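ABC transporter, solute-binding protein (Staphylococcus aureus, PDB 6LKJ) binds a hexose 6-phosphate, here galactose 6-phosphate, in the cleft between its two lobes, probably to deliver it to an ABC importer in the membrane. Local coordinates at residues Y188-R193 and A248-K253; F95-T100 and T211-D216; V5-Q10 and V54-V59. One frame throughout, in Å; residues are numbered along the deposited sequence.

Contact 1: Y188-R193 and A248-K253. With BGP (6-O-phosphono-beta-D-galactopyranose), chain B.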
loop_
_atom_site.group_PDB
_atom_site.type_symbol
_atom_site.label_atom_id
_atom_site.label_comp_id
_atom_site.label_asym_id
_atom_site.label_seq_id
_atom_site.Cartn_x
_atom_site.Cartn_y
_atom_site.Cartn_z
ATOM N N TYR A 188 -4.852 -4.749 2.482
ATOM C CA TYR A 188 -3.460 -5.033 2.171
ATOM C C TYR A 188 -2.814 -5.710 3.372
ATOM O O TYR A 188 -3.359 -5.718 4.481
ATOM C CB TYR A 188 -2.693 -3.770 1.746
ATOM C CG TYR A 188 -2.618 -2.663 2.775
ATOM C CD1 TYR A 188 -3.677 -1.783 2.961
ATOM C CD2 TYR A 188 -1.468 -2.473 3.531
ATOM C CE1 TYR A 188 -3.601 -0.759 3.889
ATOM C CE2 TYR A 188 -1.382 -1.453 4.460
ATOM C CZ TYR A 188 -2.450 -0.599 4.635
ATOM O OH TYR A 188 -2.365 0.416 5.559
ATOM N N GLU A 189 -1.632 -6.279 3.132
ATOM C CA GLU A 189 -1.062 -7.263 4.050
ATOM C C GLU A 189 -0.833 -6.681 5.441
ATOM O O GLU A 189 -1.258 -7.265 6.445
ATOM C CB GLU A 189 0.244 -7.805 3.468
ATOM C CG GLU A 189 0.742 -9.072 4.128
ATOM C CD GLU A 189 1.924 -9.669 3.397
ATOM O OE1 GLU A 189 3.006 -9.047 3.414
ATOM O OE2 GLU A 189 1.772 -10.758 2.807
ATOM N N GLN A 190 -0.165 -5.527 5.521
ATOM C CA GLN A 190 0.198 -4.972 6.822
ATOM C C GLN A 190 -1.036 -4.569 7.623
ATOM O O GLN A 190 -1.087 -4.768 8.841
ATOM C CB GLN A 190 1.137 -3.780 6.641
ATOM C CG GLN A 190 2.615 -4.156 6.635
ATOM C CD GLN A 190 3.010 -5.012 7.821
ATOM O OE1 GLN A 190 2.825 -4.618 8.972
ATOM N NE2 GLN A 190 3.561 -6.190 7.545
ATOM N N ASP A 191 -2.044 -4.006 6.954
ATOM C CA ASP A 191 -3.270 -3.617 7.646
ATOM C C ASP A 191 -4.020 -4.843 8.157
ATOM O O ASP A 191 -4.559 -4.835 9.271
ATOM C CB ASP A 191 -4.145 -2.787 6.705
ATOM C CG ASP A 191 -4.853 -1.645 7.411
ATOM O OD1 ASP A 191 -4.387 -1.222 8.489
ATOM O OD2 ASP A 191 -5.853 -1.139 6.861
ATOM N N ALA A 192 -4.048 -5.913 7.359
ATOM C CA ALA A 192 -4.659 -7.162 7.803
ATOM C C ALA A 192 -3.911 -7.753 8.991
ATOM O O ALA A 192 -4.531 -8.261 9.933
ATOM C CB ALA A 192 -4.690 -8.164 6.651
ATOM N N ARG A 193 -2.578 -7.699 8.959
ATOM C CA ARG A 193 -1.784 -8.268 10.041
ATOM C C ARG A 193 -1.976 -7.504 11.345
ATOM O O ARG A 193 -1.928 -8.104 12.425
ATOM C CB ARG A 193 -0.307 -8.291 9.647
ATOM C CG ARG A 193 0.592 -8.968 10.660
ATOM C CD ARG A 193 2.051 -8.702 10.350
ATOM N NE ARG A 193 2.935 -9.174 11.413
ATOM C CZ ARG A 193 3.298 -8.443 12.462
ATOM N NH1 ARG A 193 2.854 -7.201 12.593
ATOM N NH2 ARG A 193 4.106 -8.954 13.380
ATOM N N ALA A 248 11.698 -7.810 10.717
ATOM C CA ALA A 248 11.682 -8.615 11.934
ATOM C C ALA A 248 10.459 -8.310 12.790
ATOM O O ALA A 248 9.867 -9.218 13.384
ATOM C CB ALA A 248 12.966 -8.383 12.730
ATOM N N GLU A 249 10.055 -7.042 12.858
ATOM C CA GLU A 249 9.009 -6.644 13.789
ATOM C C GLU A 249 7.607 -6.713 13.196
ATOM O O GLU A 249 6.650 -6.977 13.932
ATOM C CB GLU A 249 9.284 -5.230 14.308
ATOM C CG GLU A 249 10.541 -5.131 15.164
ATOM C CD GLU A 249 10.977 -3.700 15.420
ATOM O OE1 GLU A 249 10.108 -2.803 15.440
ATOM O OE2 GLU A 249 12.193 -3.473 15.602
ATOM N N PHE A 250 7.452 -6.495 11.889
ATOM C CA PHE A 250 6.131 -6.419 11.277
ATOM C C PHE A 250 5.876 -7.461 10.198
ATOM O O PHE A 250 4.810 -7.423 9.573
ATOM C CB PHE A 250 5.902 -5.031 10.662
ATOM C CG PHE A 250 5.942 -3.911 11.655
ATOM C CD1 PHE A 250 4.841 -3.634 12.447
ATOM C CD2 PHE A 250 7.074 -3.124 11.785
ATOM C CE1 PHE A 250 4.873 -2.597 13.360
ATOM C CE2 PHE A 250 7.111 -2.088 12.695
ATOM C CZ PHE A 250 6.009 -1.824 13.484
ATOM N N ASP A 251 6.812 -8.381 9.955
ATOM C CA ASP A 251 6.762 -9.253 8.781
ATOM C C ASP A 251 6.656 -8.441 7.494
ATOM O O ASP A 251 6.009 -8.861 6.532
ATOM C CB ASP A 251 5.612 -10.264 8.862
ATOM C CG ASP A 251 5.702 -11.152 10.082
ATOM O OD1 ASP A 251 6.732 -11.838 10.245
ATOM O OD2 ASP A 251 4.737 -11.165 10.875
ATOM N N ALA A 252 7.271 -7.262 7.478
ATOM C CA ALA A 252 7.335 -6.480 6.257
ATOM C C ALA A 252 8.157 -7.222 5.208
ATOM O O ALA A 252 8.933 -8.132 5.513
ATOM C CB ALA A 252 7.941 -5.103 6.531
ATOM N N LYS A 253 7.971 -6.832 3.953
ATOM C CA LYS A 253 8.715 -7.400 2.836
ATOM C C LYS A 253 9.686 -6.337 2.338
ATOM O O LYS A 253 9.275 -5.343 1.728
ATOM C CB LYS A 253 7.771 -7.873 1.733
ATOM C CG LYS A 253 6.965 -9.104 2.127
ATOM C CD LYS A 253 6.055 -9.573 1.004
ATOM C CE LYS A 253 5.560 -10.991 1.255
ATOM N NZ LYS A 253 4.783 -11.101 2.525
HETATM C C1 BGP B . -1.440 -0.131 0.491
HETATM C C2 BGP B . -0.074 0.419 0.119
HETATM C C3 BGP B . 0.507 1.203 1.242
HETATM C C4 BGP B . -0.422 2.296 1.689
HETATM C C5 BGP B . -1.796 1.732 2.051
HETATM C C6 BGP B . -2.726 2.834 2.440
HETATM O O1 BGP B . -1.980 -0.780 -0.562
HETATM O O2 BGP B . 0.812 -0.679 -0.210
HETATM O O3 BGP B . 1.749 1.801 0.819
HETATM O O4 BGP B . -0.560 3.231 0.607
HETATM O O5 BGP B . -2.368 0.978 0.924
HETATM O O6 BGP B . -2.946 3.665 1.358
HETATM P P BGP B . -4.497 3.956 0.885
HETATM O O1P BGP B . -5.119 2.690 0.355
HETATM O O2P BGP B . -4.481 5.004 -0.204
HETATM O O3P BGP B . -5.296 4.464 2.054
#
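The guanidinium of Arg193 lies across the carbonyl of Phe250, whose O sits 3.0 Å above the guanidinium plane near its rim, with Asp251 N farther out over the same face. The amide of Gln190 is turned nearly perpendicular to the phenyl ring of Phe250 (87°), with OE1 of Gln190 touching CB of Phe250 at 3.5 Å rather than the ring. The Tyr188 ring carries CB of Asp191 on one face and the bound sugar on the opposite face, C1 of the ligand being 3.6 Å above the ring plane; the sugar packs over the ring, as sugars often do on aromatic side chains in their binding sites. Tyr188 ends strand 184-188 and is the N-cap of helix 189-197. It meets the ligand, while Glu189, Gln190 and Arg193 meet the end of helix 240-250, which Asp251 terminates with a positive phi, and the residues after it. Two bonds gather at this C-terminal end. Gln190 NE2 donates to Phe250 O at 2.7 Å, the acceptor lying in the amide plane but the donor well above the carbonyl plane. Arg193, with CG anti to its own N (chi1 -175°) and extended out to NE, reaches Asp251 OD2 from NE at 2.7 Å. That salt bridge meets the anti side of the carboxylate, with the two planes turned 71° apart. Beyond the helix end, Lys253 NZ bridges to Glu189, 2.9 Å from OE1 on its syn side and weakly to OE2, which also bonds Tyr206; the same NZ donates to the carbonyl of Glu268.

Contact 2: F95-T100 and T211-D216. With BGP (6-O-phosphono-beta-D-galactopyranose), chain B.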
loop_
_atom_site.group_PDB
_atom_site.type_symbol
_atom_site.label_atom_id
_atom_site.label_comp_id
_atom_site.label_asym_id
_atom_site.label_seq_id
_atom_site.Cartn_x
_atom_site.Cartn_y
_atom_site.Cartn_z
ATOM N N PHE A 95 10.579 1.317 -1.614
ATOM C CA PHE A 95 10.717 1.280 -0.162
ATOM C C PHE A 95 10.323 -0.071 0.427
ATOM O O PHE A 95 11.101 -0.678 1.169
ATOM C CB PHE A 95 9.875 2.395 0.463
ATOM C CG PHE A 95 9.737 2.295 1.958
ATOM C CD1 PHE A 95 10.856 2.209 2.770
ATOM C CD2 PHE A 95 8.484 2.306 2.550
ATOM C CE1 PHE A 95 10.727 2.125 4.145
ATOM C CE2 PHE A 95 8.348 2.222 3.924
ATOM C CZ PHE A 95 9.472 2.130 4.722
ATOM N N LEU A 96 9.116 -0.540 0.121
ATOM C CA LEU A 96 8.620 -1.804 0.645
ATOM C C LEU A 96 7.796 -2.502 -0.424
ATOM O O LEU A 96 7.286 -1.873 -1.356
ATOM C CB LEU A 96 7.761 -1.613 1.905
ATOM C CG LEU A 96 8.436 -1.335 3.249
ATOM C CD1 LEU A 96 7.383 -1.177 4.337
ATOM C CD2 LEU A 96 9.417 -2.439 3.612
ATOM N N LEU A 97 7.668 -3.816 -0.275
ATOM C CA LEU A 97 6.768 -4.619 -1.091
ATOM C C LEU A 97 5.542 -4.956 -0.251
ATOM O O LEU A 97 5.670 -5.525 0.838
ATOM C CB LEU A 97 7.456 -5.891 -1.584
ATOM C CG LEU A 97 8.767 -5.673 -2.342
ATOM C CD1 LEU A 97 9.459 -7.000 -2.608
ATOM C CD2 LEU A 97 8.516 -4.921 -3.643
ATOM N N MET A 98 4.362 -4.595 -0.749
ATOM C CA MET A 98 3.120 -4.748 0.004
ATOM C C MET A 98 2.093 -5.508 -0.822
ATOM O O MET A 98 1.474 -4.931 -1.733
ATOM C CB MET A 98 2.564 -3.393 0.423
ATOM C CG MET A 98 1.395 -3.500 1.380
ATOM S SD MET A 98 1.952 -3.957 3.028
ATOM C CE MET A 98 2.733 -2.428 3.540
ATOM N N PRO A 99 1.875 -6.790 -0.538
ATOM C CA PRO A 99 0.809 -7.521 -1.234
ATOM C C PRO A 99 -0.558 -6.987 -0.833
ATOM O O PRO A 99 -0.833 -6.766 0.348
ATOM C CB PRO A 99 1.004 -8.972 -0.771
ATOM C CG PRO A 99 2.393 -9.025 -0.206
ATOM C CD PRO A 99 2.652 -7.663 0.357
ATOM N N THR A 100 -1.407 -6.756 -1.830
ATOM C CA THR A 100 -2.820 -6.536 -1.565
ATOM C C THR A 100 -3.485 -7.880 -1.300
ATOM O O THR A 100 -3.104 -8.903 -1.874
ATOM C CB THR A 100 -3.497 -5.832 -2.740
ATOM O OG1 THR A 100 -3.343 -6.621 -3.925
ATOM C CG2 THR A 100 -2.878 -4.462 -2.968
ATOM N N THR A 211 -2.519 -12.088 -7.366
ATOM C CA THR A 211 -2.387 -11.123 -6.283
ATOM C C THR A 211 -1.538 -9.948 -6.755
ATOM O O THR A 211 -0.407 -10.140 -7.214
ATOM C CB THR A 211 -1.755 -11.774 -5.053
ATOM O OG1 THR A 211 -2.575 -12.865 -4.609
ATOM C CG2 THR A 211 -1.600 -10.760 -3.932
ATOM N N MET A 212 -2.080 -8.738 -6.636
ATOM C CA MET A 212 -1.322 -7.546 -6.990
ATOM C C MET A 212 -0.296 -7.240 -5.905
ATOM O O MET A 212 -0.618 -7.231 -4.714
ATOM C CB MET A 212 -2.262 -6.356 -7.179
ATOM C CG MET A 212 -1.543 -5.035 -7.407
ATOM S SD MET A 212 -0.800 -4.941 -9.048
ATOM C CE MET A 212 -2.251 -5.195 -10.064
ATOM N N LEU A 213 0.943 -6.990 -6.320
ATOM C CA LEU A 213 2.027 -6.647 -5.407
ATOM C C LEU A 213 2.338 -5.163 -5.543
ATOM O O LEU A 213 2.767 -4.711 -6.611
ATOM C CB LEU A 213 3.275 -7.484 -5.690
ATOM C CG LEU A 213 4.465 -7.198 -4.770
ATOM C CD1 LEU A 213 4.124 -7.534 -3.327
ATOM C CD2 LEU A 213 5.702 -7.961 -5.223
ATOM N N ASN A 214 2.119 -4.412 -4.466
ATOM C CA ASN A 214 2.435 -2.991 -4.456
ATOM C C ASN A 214 3.922 -2.789 -4.202
ATOM O O ASN A 214 4.489 -3.384 -3.281
ATOM C CB ASN A 214 1.631 -2.263 -3.378
ATOM C CG ASN A 214 0.140 -2.324 -3.611
ATOM O OD1 ASN A 214 -0.322 -2.738 -4.675
ATOM N ND2 ASN A 214 -0.626 -1.900 -2.612
ATOM N N VAL A 215 4.549 -1.948 -5.014
ATOM C CA VAL A 215 5.900 -1.465 -4.754
ATOM C C VAL A 215 5.746 -0.074 -4.152
ATOM O O VAL A 215 5.593 0.916 -4.873
ATOM C CB VAL A 215 6.763 -1.452 -6.018
ATOM C CG1 VAL A 215 8.186 -1.026 -5.678
ATOM C CG2 VAL A 215 6.760 -2.822 -6.676
ATOM N N ASP A 216 5.763 -0.000 -2.824
ATOM C CA ASP A 216 5.650 1.279 -2.140
ATOM C C ASP A 216 6.918 2.102 -2.341
ATOM O O ASP A 216 8.028 1.569 -2.403
ATOM C CB ASP A 216 5.394 1.063 -0.649
ATOM C CG ASP A 216 4.080 0.355 -0.376
ATOM O OD1 ASP A 216 3.352 0.031 -1.341
ATOM O OD2 ASP A 216 3.771 0.124 0.813
HETATM C C1 BGP B . -1.440 -0.131 0.491
HETATM C C2 BGP B . -0.074 0.419 0.119
HETATM C C3 BGP B . 0.507 1.203 1.242
HETATM C C4 BGP B . -0.422 2.296 1.689
HETATM C C5 BGP B . -1.796 1.732 2.051
HETATM C C6 BGP B . -2.726 2.834 2.440
HETATM O O1 BGP B . -1.980 -0.780 -0.562
HETATM O O2 BGP B . 0.812 -0.679 -0.210
HETATM O O3 BGP B . 1.749 1.801 0.819
HETATM O O4 BGP B . -0.560 3.231 0.607
HETATM O O5 BGP B . -2.368 0.978 0.924
HETATM O O6 BGP B . -2.946 3.665 1.358
HETATM P P BGP B . -4.497 3.956 0.885
HETATM O O1P BGP B . -5.119 2.690 0.355
HETATM O O2P BGP B . -4.481 5.004 -0.204
HETATM O O3P BGP B . -5.296 4.464 2.054
HETATM O O HOH W 1 -4.734 -8.760 -5.143
#
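The sugar-binding site is lined by an antiparallel strand pair, in which Met98, Asn214 and Asp216 turn their side chains to the ligand. Asp216 takes two neighbouring hydroxyls with its two oxygens: ligand O2 donates to OD1 at 2.9 Å and ligand O3 to OD2 at 2.6 Å, while Tyr9 OH bonds OD2 as well. Asn214 ND2 donates to ligand O2 at 3.1 Å in a nearly straight bond (171°), so O2 is held by Asn214 and Asp216, two residues apart on one face of the strand; Gln142 holds the other end of this amide at OD1. CB and CG of Met98 lie against the same O2, and its CB comes 3.7 Å from Asp216 OD2. The strands belong to 93-105 and 213-221, which run between the two lobes, consistent with the hinge strands of class II solute-binding proteins. Met98 and Asn214 form a hydrogen-bonded antiparallel pair, Met98 N lying 2.8 Å from Asn214 O and Asn214 N donating back to Met98 O. At one end Phe95 and Leu96 both face Asp216 in a classic beta bulge. At the other, a chi1 of 59° brings Thr100 OG1 to Met212 O (2.9 Å), which already accepts from Thr100 N; a water also links OG1 to Met212 N. On the face away from the ligand, Leu213 CD1 packs 3.9 Å from Pro99 CG, and Leu97 CD2 lies alongside Val215 CG2.

Contact 3: V5-Q10 and V54-V59. With BGP (6-O-phosphono-beta-D-galactopyranose), chain B.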
loop_
_atom_site.group_PDB
_atom_site.type_symbol
_atom_site.label_atom_id
_atom_site.label_comp_id
_atom_site.label_asym_id
_atom_site.label_seq_id
_atom_site.Cartn_x
_atom_site.Cartn_y
_atom_site.Cartn_z
ATOM N N VAL A 5 6.295 14.540 7.095
ATOM C CA VAL A 5 6.173 13.393 6.203
ATOM C C VAL A 5 4.700 13.173 5.881
ATOM O O VAL A 5 3.872 13.065 6.792
ATOM C CB VAL A 5 6.784 12.124 6.830
ATOM C CG1 VAL A 5 6.539 10.914 5.938
ATOM C CG2 VAL A 5 8.273 12.312 7.086
ATOM N N TYR A 6 4.377 13.113 4.589
ATOM C CA TYR A 6 3.072 12.644 4.138
ATOM C C TYR A 6 3.112 11.128 4.015
ATOM O O TYR A 6 4.028 10.577 3.394
ATOM C CB TYR A 6 2.687 13.242 2.783
ATOM C CG TYR A 6 2.779 14.745 2.650
ATOM C CD1 TYR A 6 3.981 15.361 2.325
ATOM C CD2 TYR A 6 1.653 15.544 2.796
ATOM C CE1 TYR A 6 4.065 16.734 2.183
ATOM C CE2 TYR A 6 1.727 16.919 2.654
ATOM C CZ TYR A 6 2.935 17.508 2.346
ATOM O OH TYR A 6 3.017 18.873 2.204
ATOM N N SER A 7 2.115 10.451 4.586
ATOM C CA SER A 7 2.114 9.001 4.466
ATOM C C SER A 7 0.714 8.409 4.548
ATOM O O SER A 7 -0.003 8.675 5.526
ATOM C CB SER A 7 2.997 8.368 5.541
ATOM O OG SER A 7 3.023 6.959 5.397
ATOM N N PRO A 8 0.302 7.615 3.554
ATOM C CA PRO A 8 -0.938 6.840 3.697
ATOM C C PRO A 8 -0.805 5.647 4.630
ATOM O O PRO A 8 -1.818 4.993 4.908
ATOM C CB PRO A 8 -1.239 6.392 2.260
ATOM C CG PRO A 8 0.099 6.358 1.598
ATOM C CD PRO A 8 0.889 7.483 2.209
ATOM N N TYR A 9 0.399 5.341 5.110
ATOM C CA TYR A 9 0.571 4.267 6.079
ATOM C C TYR A 9 -0.176 4.581 7.370
ATOM O O TYR A 9 -0.410 5.743 7.713
ATOM C CB TYR A 9 2.050 4.063 6.403
ATOM C CG TYR A 9 2.862 3.374 5.334
ATOM C CD1 TYR A 9 2.443 2.174 4.774
ATOM C CD2 TYR A 9 4.063 3.919 4.898
ATOM C CE1 TYR A 9 3.195 1.543 3.803
ATOM C CE2 TYR A 9 4.820 3.296 3.935
ATOM C CZ TYR A 9 4.382 2.110 3.388
ATOM O OH TYR A 9 5.138 1.492 2.425
ATOM N N GLN A 10 -0.543 3.528 8.093
ATOM C CA GLN A 10 -1.063 3.700 9.437
ATOM C C GLN A 10 0.082 3.994 10.403
ATOM O O GLN A 10 1.247 3.678 10.142
ATOM C CB GLN A 10 -1.838 2.460 9.883
ATOM C CG GLN A 10 -3.131 2.229 9.116
ATOM C CD GLN A 10 -4.199 3.256 9.446
ATOM O OE1 GLN A 10 -4.827 3.197 10.504
ATOM N NE2 GLN A 10 -4.411 4.204 8.540
ATOM N N VAL A 54 8.786 14.935 2.808
ATOM C CA VAL A 54 8.921 13.571 2.306
ATOM C C VAL A 54 7.538 12.942 2.179
ATOM O O VAL A 54 6.655 13.187 3.006
ATOM C CB VAL A 54 9.832 12.723 3.226
ATOM C CG1 VAL A 54 9.871 11.270 2.772
ATOM C CG2 VAL A 54 11.241 13.300 3.267
ATOM N N PHE A 55 7.351 12.144 1.128
ATOM C CA PHE A 55 6.160 11.325 0.935
ATOM C C PHE A 55 6.591 9.865 0.929
ATOM O O PHE A 55 7.387 9.457 0.077
ATOM C CB PHE A 55 5.451 11.684 -0.374
ATOM C CG PHE A 55 3.997 11.291 -0.416
ATOM C CD1 PHE A 55 3.620 9.956 -0.396
ATOM C CD2 PHE A 55 3.006 12.257 -0.498
ATOM C CE1 PHE A 55 2.285 9.593 -0.441
ATOM C CE2 PHE A 55 1.667 11.900 -0.543
ATOM C CZ PHE A 55 1.309 10.567 -0.515
ATOM N N MET A 56 6.077 9.081 1.877
ATOM C CA MET A 56 6.397 7.663 1.957
ATOM C C MET A 56 5.112 6.847 1.996
ATOM O O MET A 56 4.160 7.196 2.700
ATOM C CB MET A 56 7.277 7.348 3.184
ATOM C CG MET A 56 6.596 7.497 4.537
ATOM S SD MET A 56 7.711 7.147 5.914
ATOM C CE MET A 56 8.015 5.398 5.681
ATOM N N GLY A 57 5.088 5.766 1.229
ATOM C CA GLY A 57 3.908 4.939 1.118
ATOM C C GLY A 57 3.151 5.191 -0.175
ATOM O O GLY A 57 3.288 6.231 -0.825
ATOM N N GLY A 58 2.332 4.217 -0.547
ATOM C CA GLY A 58 1.606 4.270 -1.796
ATOM C C GLY A 58 2.465 3.861 -2.980
ATOM O O GLY A 58 3.695 3.882 -2.941
ATOM N N VAL A 59 1.789 3.470 -4.059
ATOM C CA VAL A 59 2.479 3.086 -5.284
ATOM C C VAL A 59 2.869 4.357 -6.032
ATOM O O VAL A 59 2.297 4.686 -7.077
ATOM C CB VAL A 59 1.614 2.142 -6.143
ATOM C CG1 VAL A 59 1.629 0.742 -5.544
ATOM C CG2 VAL A 59 0.179 2.646 -6.233
HETATM C C1 BGP B . -1.440 -0.131 0.491
HETATM C C2 BGP B . -0.074 0.419 0.119
HETATM C C3 BGP B . 0.507 1.203 1.242
HETATM C C4 BGP B . -0.422 2.296 1.689
HETATM C C5 BGP B . -1.796 1.732 2.051
HETATM C C6 BGP B . -2.726 2.834 2.440
HETATM O O1 BGP B . -1.980 -0.780 -0.562
HETATM O O2 BGP B . 0.812 -0.679 -0.210
HETATM O O3 BGP B . 1.749 1.801 0.819
HETATM O O4 BGP B . -0.560 3.231 0.607
HETATM O O5 BGP B . -2.368 0.978 0.924
HETATM O O6 BGP B . -2.946 3.665 1.358
HETATM P P BGP B . -4.497 3.956 0.885
HETATM O O1P BGP B . -5.119 2.690 0.355
HETATM O O2P BGP B . -4.481 5.004 -0.204
HETATM O O3P BGP B . -5.296 4.464 2.054
#
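Backbone hydrogen bonds set the parallel register of 5-7 and 54-56: Tyr6 N donates to Val54 O at 2.8 Å, and Met56 N returns to Tyr6 O at 3.0 Å. Where the strands begin to part, a side chain takes over. Ser7 OG, anti to its own N (chi1 -178°), donates to Met56 O at 2.9 Å from above the carbonyl plane, and also accepts from Tyr9 N, an ST turn that leads the chain toward the ligand.

Apolar packing occurs on both faces of the strand pair. On one, CG1 of Val5 meets CG of Met56 at 3.7 Å, while Val5 and Val54 lie side by side. On the other, CB of Tyr6 presses on CD2 of Phe55 at 3.4 Å; the two rings are nearly parallel (15°) but slid so far that they barely overlap, and Tyr6 O sits over a face of the Phe55 ring. Tyr6 OH reaches beyond the pair to Gly52 and Glu46. Farther along, CD of Pro8 abuts CE1 of Phe55.

Close backbone packing and ligand contacts form the third group. Gly57, at a phi of 102°, has no side chain to keep off the Tyr9 ring, and its CA approaches CE2 of Tyr9 to 3.4 Å; Tyr9 OH bonds Asp216. Gly58 N then donates to ligand O3 at 2.8 Å, with CE1 of Tyr9 and the ring of Pro8 also against the sugar. Ligand-binding loops after the C-terminal ends of neighbouring parallel strands, here giving the Gly58 N-H and the Pro8 and Tyr9 side chains, are characteristic of the alpha/beta lobes of periplasmic-type binding proteins.

Contact 3 is wholly buried and contact 2 almost so, and both belong to one sheet, in which strand 54-56 neighbours strand 213-221; contact 1 is only partly buried and joins two helix ends. Backbone ladders with apolar packing therefore dominate contacts 2 and 3, whereas contact 1 relies on salt bridges and a side-chain bond at and just beyond a helix C-terminus. All three touch the ligand: contact 1 offers an aromatic face, contact 2 a carboxylate and an amide, contact 3 a backbone N-H. Strand 95-100 ties contacts 1 and 2 together, its Leu97 and Pro99 probably bonding to Lys253 and Glu189. Contacts 2 and 3 meet through Tyr9 OH and Asp216 OD2, and Phe95 packs on Met56.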